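Local structure of putative glutathionylspermidine synthase (Methylobacillus flagellatus, 3N6X) at residues D73-I78 with P415-T420; D148-G153 with P407-S412; D156-E161 with S342-Y347; D320-I325 with Q348-D353. The protein probably acts as an ATP-dependent ligase of the circularly permuted ATP-grasp class, perhaps a glutathionylspermidine synthase, although its true substrates remain uncertain. All coordinates share one frame; numbering follows the deposited sequence.

Contact 1: residues D73-I78 with P415-T420; sequences DVVPRI and PTLVET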
loop_
_atom_site.group_PDB
_atom_site.type_symbol
_atom_site.label_atom_id
_atom_site.label_comp_id
_atom_site.label_asym_id
_atom_site.label_seq_id
_atom_site.Cartn_x
_atom_site.Cartn_y
_atom_site.Cartn_z
ATOM N N ASP A 73 8.778 11.279 -12.395
ATOM C CA ASP A 73 9.053 10.982 -13.796
ATOM C C ASP A 73 7.765 11.196 -14.599
ATOM O O ASP A 73 6.684 10.782 -14.158
ATOM C CB ASP A 73 9.567 9.553 -13.965
ATOM C CG ASP A 73 10.041 9.246 -15.373
ATOM O OD1 ASP A 73 11.109 9.777 -15.773
ATOM O OD2 ASP A 73 9.390 8.421 -16.052
ATOM N N VAL A 74 7.873 11.869 -15.761
ATOM C CA VAL A 74 6.710 12.238 -16.585
ATOM C C VAL A 74 6.222 11.141 -17.535
ATOM O O VAL A 74 5.221 11.343 -18.230
ATOM C CB VAL A 74 6.874 13.622 -17.287
ATOM C CG1 VAL A 74 7.137 14.729 -16.262
ATOM C CG2 VAL A 74 7.977 13.587 -18.345
ATOM N N VAL A 75 6.903 9.983 -17.568
ATOM C CA VAL A 75 6.440 8.870 -18.407
ATOM C C VAL A 75 5.454 8.031 -17.587
ATOM O O VAL A 75 5.842 7.462 -16.561
ATOM C CB VAL A 75 7.592 8.015 -18.987
ATOM C CG1 VAL A 75 7.065 7.032 -20.035
ATOM C CG2 VAL A 75 8.691 8.900 -19.577
ATOM N N PRO A 76 4.145 8.035 -17.943
ATOM C CA PRO A 76 3.176 7.306 -17.119
ATOM C C PRO A 76 3.316 5.795 -17.225
ATOM O O PRO A 76 3.819 5.270 -18.227
ATOM C CB PRO A 76 1.827 7.775 -17.666
ATOM C CG PRO A 76 2.105 8.121 -19.089
ATOM C CD PRO A 76 3.493 8.690 -19.098
ATOM N N ARG A 77 2.848 5.099 -16.196
ATOM C CA ARG A 77 2.757 3.655 -16.193
ATOM C C ARG A 77 1.350 3.355 -16.718
ATOM O O ARG A 77 0.371 3.648 -16.039
ATOM C CB ARG A 77 2.956 3.128 -14.750
ATOM C CG ARG A 77 2.703 1.656 -14.576
ATOM C CD ARG A 77 3.927 0.847 -14.921
ATOM N NE ARG A 77 3.686 -0.585 -14.783
ATOM C CZ ARG A 77 3.786 -1.250 -13.636
ATOM N NH1 ARG A 77 4.088 -0.609 -12.510
ATOM N NH2 ARG A 77 3.561 -2.558 -13.599
ATOM N N ILE A 78 1.241 2.927 -17.980
ATOM C CA ILE A 78 -0.080 2.716 -18.604
ATOM C C ILE A 78 -0.509 1.267 -18.519
ATOM O O ILE A 78 0.262 0.386 -18.866
ATOM C CB ILE A 78 -0.148 3.265 -20.073
ATOM C CG1 ILE A 78 0.519 4.662 -20.190
ATOM C CG2 ILE A 78 -1.599 3.303 -20.575
ATOM C CD1 ILE A 78 0.718 5.170 -21.629
ATOM N N PRO A 415 9.638 2.674 -19.233
ATOM C CA PRO A 415 10.480 3.738 -19.807
ATOM C C PRO A 415 10.551 4.940 -18.900
ATOM O O PRO A 415 9.535 5.403 -18.401
ATOM C CB PRO A 415 9.788 4.058 -21.123
ATOM C CG PRO A 415 9.090 2.817 -21.471
ATOM C CD PRO A 415 8.598 2.250 -20.186
ATOM N N THR A 416 11.763 5.344 -18.571
ATOM C CA THR A 416 12.018 6.408 -17.621
ATOM C C THR A 416 13.091 7.314 -18.187
ATOM O O THR A 416 14.063 6.830 -18.782
ATOM C CB THR A 416 12.446 5.786 -16.272
ATOM O OG1 THR A 416 11.583 4.690 -15.965
ATOM C CG2 THR A 416 12.439 6.787 -15.125
ATOM N N LEU A 417 12.923 8.630 -18.014
ATOM C CA LEU A 417 13.898 9.594 -18.500
ATOM C C LEU A 417 15.133 9.626 -17.603
ATOM O O LEU A 417 15.054 10.034 -16.439
ATOM C CB LEU A 417 13.273 10.994 -18.643
ATOM C CG LEU A 417 12.362 11.180 -19.854
ATOM C CD1 LEU A 417 11.278 12.172 -19.561
ATOM C CD2 LEU A 417 13.152 11.604 -21.075
ATOM N N VAL A 418 16.261 9.127 -18.134
ATOM C CA VAL A 418 17.558 9.080 -17.438
ATOM C C VAL A 418 18.597 9.965 -18.185
ATOM O O VAL A 418 18.252 10.574 -19.200
ATOM C CB VAL A 418 18.057 7.618 -17.231
ATOM C CG1 VAL A 418 17.078 6.818 -16.372
ATOM C CG2 VAL A 418 18.304 6.922 -18.566
ATOM N N GLU A 419 19.847 10.056 -17.659
ATOM C CA GLU A 419 20.927 10.874 -18.245
ATOM C C GLU A 419 21.159 10.601 -19.750
ATOM O O GLU A 419 21.232 11.545 -20.538
ATOM C CB GLU A 419 22.235 10.698 -17.454
ATOM N N THR A 420 21.228 9.310 -20.144
ATOM C CA THR A 420 21.449 8.892 -21.543
ATOM C C THR A 420 20.203 9.072 -22.449
ATOM O O THR A 420 20.331 9.076 -23.678
ATOM C CB THR A 420 21.999 7.446 -21.603
ATOM O OG1 THR A 420 21.126 6.573 -20.874
ATOM C CG2 THR A 420 23.425 7.337 -21.066
#
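D73 OD1 accepts a hydrogen bond from the backbone of L417 across the contact, L417 N lying 3.1 Å from it on the syn side and 17° out of the carboxylate plane, with an N-H...O angle of 151°. The other oxygen, D73 OD2, accepts a weak bond from V75 N at 3.3 Å and forms a salt bridge with K467. With CG anti to the backbone N (chi1 -172°), the carboxylate of D73 is carried across to the strand, where the methyl T416 CG2 lies 3.3 Å from D73 OD1. The two segments are not paired as strands. Segment 73-78 runs into strand 77-79, which lies parallel to strand 464-471, whereas 415-418 belongs to strand 413-418, paired with strand 423-435 in the same large mixed sheet of the ATP-grasp family protein. K467 of strand 464-471 ties the two segments together, bonding V75 O and P415 O besides D73 OD2. V75 CB lies against the carbonyl oxygen P415 O, 3.3 Å away. The apolar contacts are V75 CG1 with P415 CB at 4.2 Å, and L417 CD1, which reaches 3.8 Å from V74 CG2 and 4.2 Å from V75 CG2, beside the buried polar cluster. E45 bonds to V74 N and lies close to D73 OD1, a proximity of like charges that K467 may partly offset.

Contact 2: residues D148-G153 with P407-S412; sequences DLVRTG and PTLALS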
loop_
_atom_site.group_PDB
_atom_site.type_symbol
_atom_site.label_atom_id
_atom_site.label_comp_id
_atom_site.label_asym_id
_atom_site.label_seq_id
_atom_site.Cartn_x
_atom_site.Cartn_y
_atom_site.Cartn_z
ATOM N N ASP A 148 1.027 -4.270 -2.547
ATOM C CA ASP A 148 2.221 -3.976 -3.343
ATOM C C ASP A 148 2.426 -5.041 -4.428
ATOM O O ASP A 148 2.564 -6.225 -4.121
ATOM C CB ASP A 148 3.466 -3.786 -2.448
ATOM C CG ASP A 148 3.356 -2.570 -1.520
ATOM O OD1 ASP A 148 2.980 -1.479 -2.009
ATOM O OD2 ASP A 148 3.635 -2.718 -0.302
ATOM N N LEU A 149 2.366 -4.622 -5.695
ATOM C CA LEU A 149 2.429 -5.530 -6.845
ATOM C C LEU A 149 3.620 -5.273 -7.718
ATOM O O LEU A 149 4.001 -4.122 -7.932
ATOM C CB LEU A 149 1.159 -5.397 -7.710
ATOM C CG LEU A 149 -0.148 -5.712 -7.037
ATOM C CD1 LEU A 149 -1.290 -5.069 -7.775
ATOM C CD2 LEU A 149 -0.364 -7.202 -6.949
ATOM N N VAL A 150 4.152 -6.343 -8.316
ATOM C CA VAL A 150 5.246 -6.270 -9.284
ATOM C C VAL A 150 4.871 -7.091 -10.507
ATOM O O VAL A 150 4.089 -8.041 -10.401
ATOM C CB VAL A 150 6.629 -6.677 -8.703
ATOM C CG1 VAL A 150 7.076 -5.715 -7.608
ATOM C CG2 VAL A 150 6.638 -8.127 -8.211
ATOM N N ARG A 151 5.384 -6.700 -11.667
ATOM C CA ARG A 151 5.094 -7.377 -12.930
ATOM C C ARG A 151 6.356 -8.087 -13.447
ATOM O O ARG A 151 7.450 -7.546 -13.322
ATOM C CB ARG A 151 4.602 -6.353 -13.951
ATOM C CG ARG A 151 3.944 -6.959 -15.158
ATOM C CD ARG A 151 3.542 -5.889 -16.146
ATOM N NE ARG A 151 2.730 -6.436 -17.232
ATOM C CZ ARG A 151 1.948 -5.701 -18.015
ATOM N NH1 ARG A 151 1.865 -4.387 -17.837
ATOM N NH2 ARG A 151 1.236 -6.274 -18.974
ATOM N N THR A 152 6.213 -9.303 -13.986
ATOM C CA THR A 152 7.358 -10.024 -14.555
ATOM C C THR A 152 7.148 -10.337 -16.047
ATOM O O THR A 152 8.120 -10.559 -16.775
ATOM C CB THR A 152 7.729 -11.270 -13.719
ATOM O OG1 THR A 152 6.583 -12.108 -13.572
ATOM C CG2 THR A 152 8.312 -10.912 -12.353
ATOM N N GLY A 153 5.886 -10.333 -16.481
ATOM C CA GLY A 153 5.515 -10.611 -17.863
ATOM C C GLY A 153 4.280 -9.859 -18.328
ATOM O O GLY A 153 3.822 -8.927 -17.656
ATOM N N PRO A 407 13.421 -14.879 -3.773
ATOM C CA PRO A 407 14.246 -15.036 -4.978
ATOM C C PRO A 407 14.280 -13.725 -5.771
ATOM O O PRO A 407 13.329 -12.946 -5.690
ATOM C CB PRO A 407 13.532 -16.144 -5.751
ATOM C CG PRO A 407 12.117 -16.074 -5.294
ATOM C CD PRO A 407 12.168 -15.658 -3.864
ATOM N N THR A 408 15.395 -13.443 -6.476
ATOM C CA THR A 408 15.508 -12.215 -7.284
ATOM C C THR A 408 14.591 -12.338 -8.497
ATOM O O THR A 408 14.776 -13.231 -9.327
ATOM C CB THR A 408 16.984 -11.909 -7.642
ATOM O OG1 THR A 408 17.752 -11.857 -6.434
ATOM C CG2 THR A 408 17.142 -10.586 -8.407
ATOM N N LEU A 409 13.534 -11.513 -8.529
ATOM C CA LEU A 409 12.507 -11.575 -9.567
ATOM C C LEU A 409 12.866 -10.719 -10.765
ATOM O O LEU A 409 13.478 -9.656 -10.602
ATOM C CB LEU A 409 11.144 -11.121 -8.999
ATOM C CG LEU A 409 10.521 -11.981 -7.897
ATOM C CD1 LEU A 409 9.409 -11.231 -7.200
ATOM C CD2 LEU A 409 9.995 -13.294 -8.449
ATOM N N ALA A 410 12.422 -11.145 -11.969
ATOM C CA ALA A 410 12.615 -10.379 -13.204
ATOM C C ALA A 410 11.646 -9.165 -13.226
ATOM O O ALA A 410 10.702 -9.126 -14.029
ATOM C CB ALA A 410 12.382 -11.276 -14.417
ATOM N N LEU A 411 11.875 -8.197 -12.297
ATOM C CA LEU A 411 11.053 -6.991 -12.105
ATOM C C LEU A 411 10.886 -6.210 -13.407
ATOM O O LEU A 411 11.879 -5.865 -14.041
ATOM C CB LEU A 411 11.669 -6.089 -10.993
ATOM C CG LEU A 411 10.825 -4.881 -10.530
ATOM C CD1 LEU A 411 9.400 -5.262 -10.339
ATOM C CD2 LEU A 411 11.368 -4.281 -9.248
ATOM N N SER A 412 9.622 -5.948 -13.813
ATOM C CA SER A 412 9.338 -5.240 -15.061
ATOM C C SER A 412 9.880 -3.827 -15.067
ATOM O O SER A 412 9.952 -3.176 -14.017
ATOM C CB SER A 412 7.843 -5.252 -15.391
ATOM O OG SER A 412 7.136 -4.206 -14.743
HETATM O O HOH W 1 6.600 -4.267 -11.935
#
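L409 opens the contact by directing its side chain at the strand, where L409 CD1 packs 4.3 Å from V150 CG2. A410 follows as the centre of an inverse gamma turn, closed by a weak bond from L411 N to L409 O. The carbonyl of A410 faces T152: the methyl T152 CG2 stands 3.4 Å from A410 O, and T152 CA makes a CH...O contact with the same oxygen. L411 sets off away from the strand, but with CG anti to its own N (chi1 -172°) it brings CD1 back at about a right angle across V150, 3.5 Å from V150 CB. At S412, S412 N donates to R151 O at 2.7 Å, a bent bond (138°). A water accepts from R151 N at 2.7 Å and donates to S412 OG at 2.9 Å. The hydroxyl also bonds E12, which forms a salt bridge with R151, while R151 NE is held by G153 O. The irregular linker from the four-stranded antiparallel sheet (strand 403-407) to the large mixed sheet (strand 413-418) is so held against strand 144-151. Both backbone polar groups of R151 are thus met, its O by the loop directly and its N through one water, and its charge is answered by E12 and E83.

Contact 3: residues D156-E161 with S342-Y347; sequences DFYVLE and SNVPTY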
loop_
_atom_site.group_PDB
_atom_site.type_symbol
_atom_site.label_atom_id
_atom_site.label_comp_id
_atom_site.label_asym_id
_atom_site.label_seq_id
_atom_site.Cartn_x
_atom_site.Cartn_y
_atom_site.Cartn_z
ATOM N N ASP A 156 1.768 -11.625 -16.019
ATOM C CA ASP A 156 2.378 -12.108 -14.771
ATOM C C ASP A 156 2.521 -11.003 -13.709
ATOM O O ASP A 156 3.278 -10.049 -13.905
ATOM C CB ASP A 156 3.732 -12.787 -15.046
ATOM C CG ASP A 156 3.645 -13.958 -16.009
ATOM O OD1 ASP A 156 3.207 -15.051 -15.578
ATOM O OD2 ASP A 156 4.009 -13.779 -17.196
ATOM N N PHE A 157 1.787 -11.140 -12.584
ATOM C CA PHE A 157 1.823 -10.188 -11.470
ATOM C C PHE A 157 1.998 -10.901 -10.137
ATOM O O PHE A 157 1.337 -11.914 -9.892
ATOM C CB PHE A 157 0.543 -9.338 -11.436
ATOM C CG PHE A 157 0.527 -8.201 -12.422
ATOM C CD1 PHE A 157 1.061 -6.960 -12.086
ATOM C CD2 PHE A 157 -0.038 -8.358 -13.683
ATOM C CE1 PHE A 157 1.045 -5.902 -13.002
ATOM C CE2 PHE A 157 -0.051 -7.301 -14.599
ATOM C CZ PHE A 157 0.488 -6.079 -14.252
ATOM N N TYR A 158 2.848 -10.346 -9.251
ATOM C CA TYR A 158 3.095 -10.912 -7.922
ATOM C C TYR A 158 2.778 -9.925 -6.814
ATOM O O TYR A 158 3.201 -8.769 -6.887
ATOM C CB TYR A 158 4.557 -11.353 -7.783
ATOM C CG TYR A 158 4.938 -12.514 -8.662
ATOM C CD1 TYR A 158 4.819 -13.826 -8.208
ATOM C CD2 TYR A 158 5.492 -12.307 -9.919
ATOM C CE1 TYR A 158 5.207 -14.903 -9.002
ATOM C CE2 TYR A 158 5.857 -13.376 -10.733
ATOM C CZ TYR A 158 5.736 -14.673 -10.263
ATOM O OH TYR A 158 6.110 -15.723 -11.068
ATOM N N VAL A 159 2.119 -10.395 -5.735
ATOM C CA VAL A 159 1.894 -9.549 -4.552
ATOM C C VAL A 159 3.140 -9.641 -3.675
ATOM O O VAL A 159 3.457 -10.718 -3.187
ATOM C CB VAL A 159 0.621 -9.938 -3.751
ATOM C CG1 VAL A 159 0.484 -9.080 -2.495
ATOM C CG2 VAL A 159 -0.631 -9.849 -4.616
ATOM N N LEU A 160 3.858 -8.535 -3.498
ATOM C CA LEU A 160 5.055 -8.527 -2.648
ATOM C C LEU A 160 4.700 -8.469 -1.166
ATOM O O LEU A 160 5.427 -9.021 -0.340
ATOM C CB LEU A 160 5.947 -7.312 -2.979
ATOM C CG LEU A 160 6.944 -7.442 -4.121
ATOM C CD1 LEU A 160 7.964 -6.347 -4.037
ATOM C CD2 LEU A 160 7.659 -8.763 -4.086
ATOM N N GLU A 161 3.637 -7.724 -0.823
ATOM C CA GLU A 161 3.285 -7.435 0.565
ATOM C C GLU A 161 1.866 -6.899 0.656
ATOM O O GLU A 161 1.397 -6.246 -0.274
ATOM C CB GLU A 161 4.265 -6.362 1.108
ATOM C CG GLU A 161 4.294 -6.211 2.618
ATOM C CD GLU A 161 5.340 -5.236 3.124
ATOM O OE1 GLU A 161 5.803 -4.386 2.328
ATOM O OE2 GLU A 161 5.699 -5.323 4.322
ATOM N N SER A 342 -0.363 -14.175 -7.464
ATOM C CA SER A 342 0.560 -15.068 -6.770
ATOM C C SER A 342 1.352 -14.378 -5.713
ATOM O O SER A 342 1.803 -13.250 -5.908
ATOM C CB SER A 342 1.519 -15.735 -7.754
ATOM O OG SER A 342 0.879 -16.778 -8.465
ATOM N N ASN A 343 1.624 -15.108 -4.628
ATOM C CA ASN A 343 2.553 -14.707 -3.595
ATOM C C ASN A 343 3.969 -14.905 -4.150
ATOM O O ASN A 343 4.158 -15.599 -5.156
ATOM C CB ASN A 343 2.379 -15.602 -2.365
ATOM C CG ASN A 343 1.658 -14.963 -1.206
ATOM O OD1 ASN A 343 0.834 -14.055 -1.362
ATOM N ND2 ASN A 343 1.924 -15.462 -0.012
ATOM N N VAL A 344 4.951 -14.330 -3.490
ATOM C CA VAL A 344 6.349 -14.533 -3.843
ATOM C C VAL A 344 6.906 -15.527 -2.801
ATOM O O VAL A 344 6.640 -15.334 -1.616
ATOM C CB VAL A 344 7.127 -13.174 -3.817
ATOM C CG1 VAL A 344 8.620 -13.374 -4.080
ATOM C CG2 VAL A 344 6.537 -12.192 -4.814
ATOM N N PRO A 345 7.643 -16.611 -3.194
ATOM C CA PRO A 345 8.234 -17.495 -2.164
ATOM C C PRO A 345 9.087 -16.660 -1.212
ATOM O O PRO A 345 9.883 -15.825 -1.666
ATOM C CB PRO A 345 9.067 -18.490 -2.981
ATOM C CG PRO A 345 8.476 -18.442 -4.355
ATOM C CD PRO A 345 8.047 -17.029 -4.552
ATOM N N THR A 346 8.774 -16.725 0.083
ATOM C CA THR A 346 9.432 -15.864 1.059
ATOM C C THR A 346 10.005 -16.659 2.191
ATOM O O THR A 346 9.317 -17.496 2.773
ATOM C CB THR A 346 8.475 -14.758 1.545
ATOM O OG1 THR A 346 7.867 -14.158 0.416
ATOM C CG2 THR A 346 9.187 -13.678 2.361
ATOM N N TYR A 347 11.273 -16.401 2.507
ATOM C CA TYR A 347 11.976 -17.069 3.596
ATOM C C TYR A 347 11.955 -16.185 4.813
ATOM O O TYR A 347 12.224 -15.000 4.694
ATOM C CB TYR A 347 13.434 -17.356 3.183
ATOM C CG TYR A 347 13.551 -18.251 1.970
ATOM C CD1 TYR A 347 13.535 -19.638 2.098
ATOM C CD2 TYR A 347 13.693 -17.715 0.691
ATOM C CE1 TYR A 347 13.682 -20.469 0.989
ATOM C CE2 TYR A 347 13.825 -18.538 -0.427
ATOM C CZ TYR A 347 13.793 -19.916 -0.276
ATOM O OH TYR A 347 13.854 -20.739 -1.378
#
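V159 and S342 share the one hydrogen bond between the segments: V159 N donates to S342 O at 2.9 Å, with an N-H...O angle of 159°. The same carbonyl receives a weaker CH...O contact, Y158 CA lying 3.3 Å from S342 O. Y158 and S342 pair as a parallel beta bridge, with V159 N to S342 O as its sound bond, which sets a short, weakly bonded strand at about 342-343 beside strand 157-163. Aromatic contact comes next. The side chains of Y158 and S342 share one face, and S342 CB rests 3.8 Å from Y158 CD1; N343 O comes to the edge of the Y158 ring, in its plane, 3.6 Å from CD1. Apolar packing is centred on V344. With CG1 anti to the backbone N (chi1 176°), V344 CG2 is left to face the strand and touches Y158 CB and L160 CD2, each at 3.7 Å. Among the polar groups, N343, on the face opposite S342, bonds Y324 and R94; S342 OG bonds a glycerol, probably from the crystallisation liquor. In the fold, strand 157-163 lies between this short strand and the antiparallel strand 144-151, while helix 81-105 packs on F157 and V159 and strand 403-407 touches L160 and V344.

Contact 4: residues D320-I325 with Q348-D353; sequences DKDTYI and QLSKAD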
loop_
_atom_site.group_PDB
_atom_site.type_symbol
_atom_site.label_atom_id
_atom_site.label_comp_id
_atom_site.label_asym_id
_atom_site.label_seq_id
_atom_site.Cartn_x
_atom_site.Cartn_y
_atom_site.Cartn_z
ATOM N N ASP A 320 1.361 -9.234 8.872
ATOM C CA ASP A 320 2.658 -9.585 9.453
ATOM C C ASP A 320 3.420 -10.544 8.506
ATOM O O ASP A 320 2.806 -11.402 7.869
ATOM C CB ASP A 320 2.481 -10.256 10.824
ATOM C CG ASP A 320 3.804 -10.536 11.512
ATOM O OD1 ASP A 320 4.365 -9.599 12.122
ATOM O OD2 ASP A 320 4.319 -11.666 11.367
ATOM N N LYS A 321 4.746 -10.396 8.434
ATOM C CA LYS A 321 5.617 -11.201 7.569
ATOM C C LYS A 321 5.415 -12.724 7.737
ATOM O O LYS A 321 5.492 -13.454 6.747
ATOM C CB LYS A 321 7.101 -10.776 7.729
ATOM C CG LYS A 321 7.965 -11.688 8.622
ATOM C CD LYS A 321 8.018 -11.229 10.075
ATOM C CE LYS A 321 9.336 -11.586 10.738
ATOM N NZ LYS A 321 9.515 -13.054 10.910
ATOM N N ASP A 322 5.067 -13.184 8.965
ATOM C CA ASP A 322 4.831 -14.607 9.221
ATOM C C ASP A 322 3.457 -15.104 8.767
ATOM O O ASP A 322 3.260 -16.319 8.634
ATOM C CB ASP A 322 5.074 -14.955 10.693
ATOM C CG ASP A 322 6.533 -14.877 11.115
ATOM O OD1 ASP A 322 7.420 -15.179 10.270
ATOM O OD2 ASP A 322 6.790 -14.547 12.286
ATOM N N THR A 323 2.499 -14.189 8.545
ATOM C CA THR A 323 1.152 -14.594 8.109
ATOM C C THR A 323 1.044 -14.560 6.590
ATOM O O THR A 323 0.277 -15.324 6.016
ATOM C CB THR A 323 0.085 -13.737 8.791
ATOM O OG1 THR A 323 0.333 -13.728 10.190
ATOM C CG2 THR A 323 -1.312 -14.246 8.546
ATOM N N TYR A 324 1.833 -13.681 5.948
ATOM C CA TYR A 324 1.871 -13.469 4.500
ATOM C C TYR A 324 1.876 -14.781 3.706
ATOM O O TYR A 324 1.204 -14.887 2.673
ATOM C CB TYR A 324 3.105 -12.599 4.130
ATOM C CG TYR A 324 3.396 -12.539 2.644
ATOM C CD1 TYR A 324 2.687 -11.678 1.806
ATOM C CD2 TYR A 324 4.381 -13.341 2.074
ATOM C CE1 TYR A 324 2.959 -11.614 0.438
ATOM C CE2 TYR A 324 4.648 -13.301 0.704
ATOM C CZ TYR A 324 3.944 -12.427 -0.108
ATOM O OH TYR A 324 4.202 -12.403 -1.455
ATOM N N ILE A 325 2.614 -15.781 4.195
ATOM C CA ILE A 325 2.770 -17.047 3.489
ATOM C C ILE A 325 1.488 -17.895 3.429
ATOM O O ILE A 325 1.386 -18.785 2.584
ATOM C CB ILE A 325 4.008 -17.823 4.012
ATOM C CG1 ILE A 325 3.817 -18.258 5.486
ATOM C CG2 ILE A 325 5.311 -16.968 3.827
ATOM C CD1 ILE A 325 4.832 -19.313 5.980
ATOM N N GLN A 348 11.603 -16.734 5.981
ATOM C CA GLN A 348 11.629 -15.960 7.234
ATOM C C GLN A 348 12.878 -16.366 8.012
ATOM O O GLN A 348 12.946 -17.482 8.524
ATOM C CB GLN A 348 10.354 -16.188 8.074
ATOM C CG GLN A 348 9.068 -15.606 7.448
ATOM C CD GLN A 348 8.549 -16.489 6.332
ATOM O OE1 GLN A 348 8.385 -17.707 6.494
ATOM N NE2 GLN A 348 8.375 -15.913 5.145
ATOM N N LEU A 349 13.896 -15.480 8.045
ATOM C CA LEU A 349 15.195 -15.769 8.681
ATOM C C LEU A 349 15.110 -15.982 10.186
ATOM O O LEU A 349 16.061 -16.462 10.786
ATOM C CB LEU A 349 16.269 -14.729 8.293
ATOM C CG LEU A 349 16.863 -14.895 6.881
ATOM C CD1 LEU A 349 15.875 -14.476 5.799
ATOM C CD2 LEU A 349 18.104 -14.114 6.733
ATOM N N SER A 350 13.918 -15.761 10.768
ATOM C CA SER A 350 13.625 -16.102 12.160
ATOM C C SER A 350 13.507 -17.638 12.309
ATOM O O SER A 350 13.490 -18.144 13.429
ATOM C CB SER A 350 12.318 -15.450 12.597
ATOM O OG SER A 350 11.230 -15.877 11.793
ATOM N N LYS A 351 13.392 -18.368 11.167
ATOM C CA LYS A 351 13.259 -19.829 11.143
ATOM C C LYS A 351 14.580 -20.437 10.751
ATOM O O LYS A 351 15.184 -20.006 9.769
ATOM C CB LYS A 351 12.147 -20.258 10.157
ATOM C CG LYS A 351 10.763 -19.743 10.550
ATOM C CD LYS A 351 9.756 -19.883 9.407
ATOM C CE LYS A 351 8.480 -19.110 9.677
ATOM N NZ LYS A 351 7.493 -19.269 8.578
ATOM N N ALA A 352 15.057 -21.415 11.543
ATOM C CA ALA A 352 16.361 -22.060 11.364
ATOM C C ALA A 352 16.560 -22.666 9.970
ATOM O O ALA A 352 17.614 -22.462 9.360
ATOM C CB ALA A 352 16.571 -23.110 12.440
ATOM N N ASP A 353 15.531 -23.350 9.436
ATOM C CA ASP A 353 15.590 -23.943 8.093
ATOM C C ASP A 353 15.750 -22.873 7.027
ATOM O O ASP A 353 16.513 -23.059 6.076
ATOM C CB ASP A 353 14.331 -24.787 7.809
ATOM C CG ASP A 353 14.176 -26.026 8.685
ATOM O OD1 ASP A 353 15.090 -26.300 9.498
ATOM O OD2 ASP A 353 13.152 -26.724 8.546
HETATM O O HOH W 2 12.232 -13.085 9.955
HETATM O O HOH W 3 4.946 -18.310 9.341
HETATM O O HOH W 4 8.729 -16.994 12.940
#
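Q348 meets D322 and I325 where two turns face each other. D320 forms an Asx turn, its OD2 accepting from D322 N, and a type I turn from Q348 to K351 leads into helix 352-360, with K351 at the N-cap position. The close packing surrounds the buried Q348 side chain. D322 OD1 lies 3.3 Å from Q348 CG as the two side chains slide past each other in opposite directions, their carboxylate and amide planes 86° apart. The side chains of I325 and Q348 cross at a slant, I325 CG2 lying 3.5 Å from Q348 NE2. The bend at chi2 (78°) in Q348 turns the amide so that OE1 accepts from K351 NZ at 2.8 Å, while NE2 has a weak bond to T346 O. The outer side is looser and wetter, and three waters bridge the segments there. One accepts from K321 NZ and S350 N, a second lies between D322 OD2 and S350 OG, and a third donates to D322 O and accepts from K351 NZ. K321, its chain bent, returns to D322 in a salt bridge, NZ to OD1 3.1 Å, approaching from above the carboxylate plane. D322 would probably temper the charges of both lysines, K351 NZ being 4.4 Å from D322 OD1. Tip to tip, I325 CD1 stands 3.7 Å from K351 NZ.

How the contacts relate
Contacts 1 and 4 mark the extremes: the first is wholly buried and relies on a carboxylate gripped by backbone and lysine, whereas contact 4 lies at the surface and combines packing around one glutamine with bridging waters. Contacts 2 and 3, partly buried, stand between them and mix backbone bonding with apolar packing. The first three reach the same mixed sheet. Contacts 2 and 3 lie on its neighbouring strands 144-151 and 157-163, bonded by D148 O to L160 N (2.7 Å) and V150 O to Y158 N, and R77 of contact 1 packs on R151 and F157. Contact 4 joins contact 3 through Y324, whose OH lies 2.5 Å from V159 O, a probable hydrogen bond.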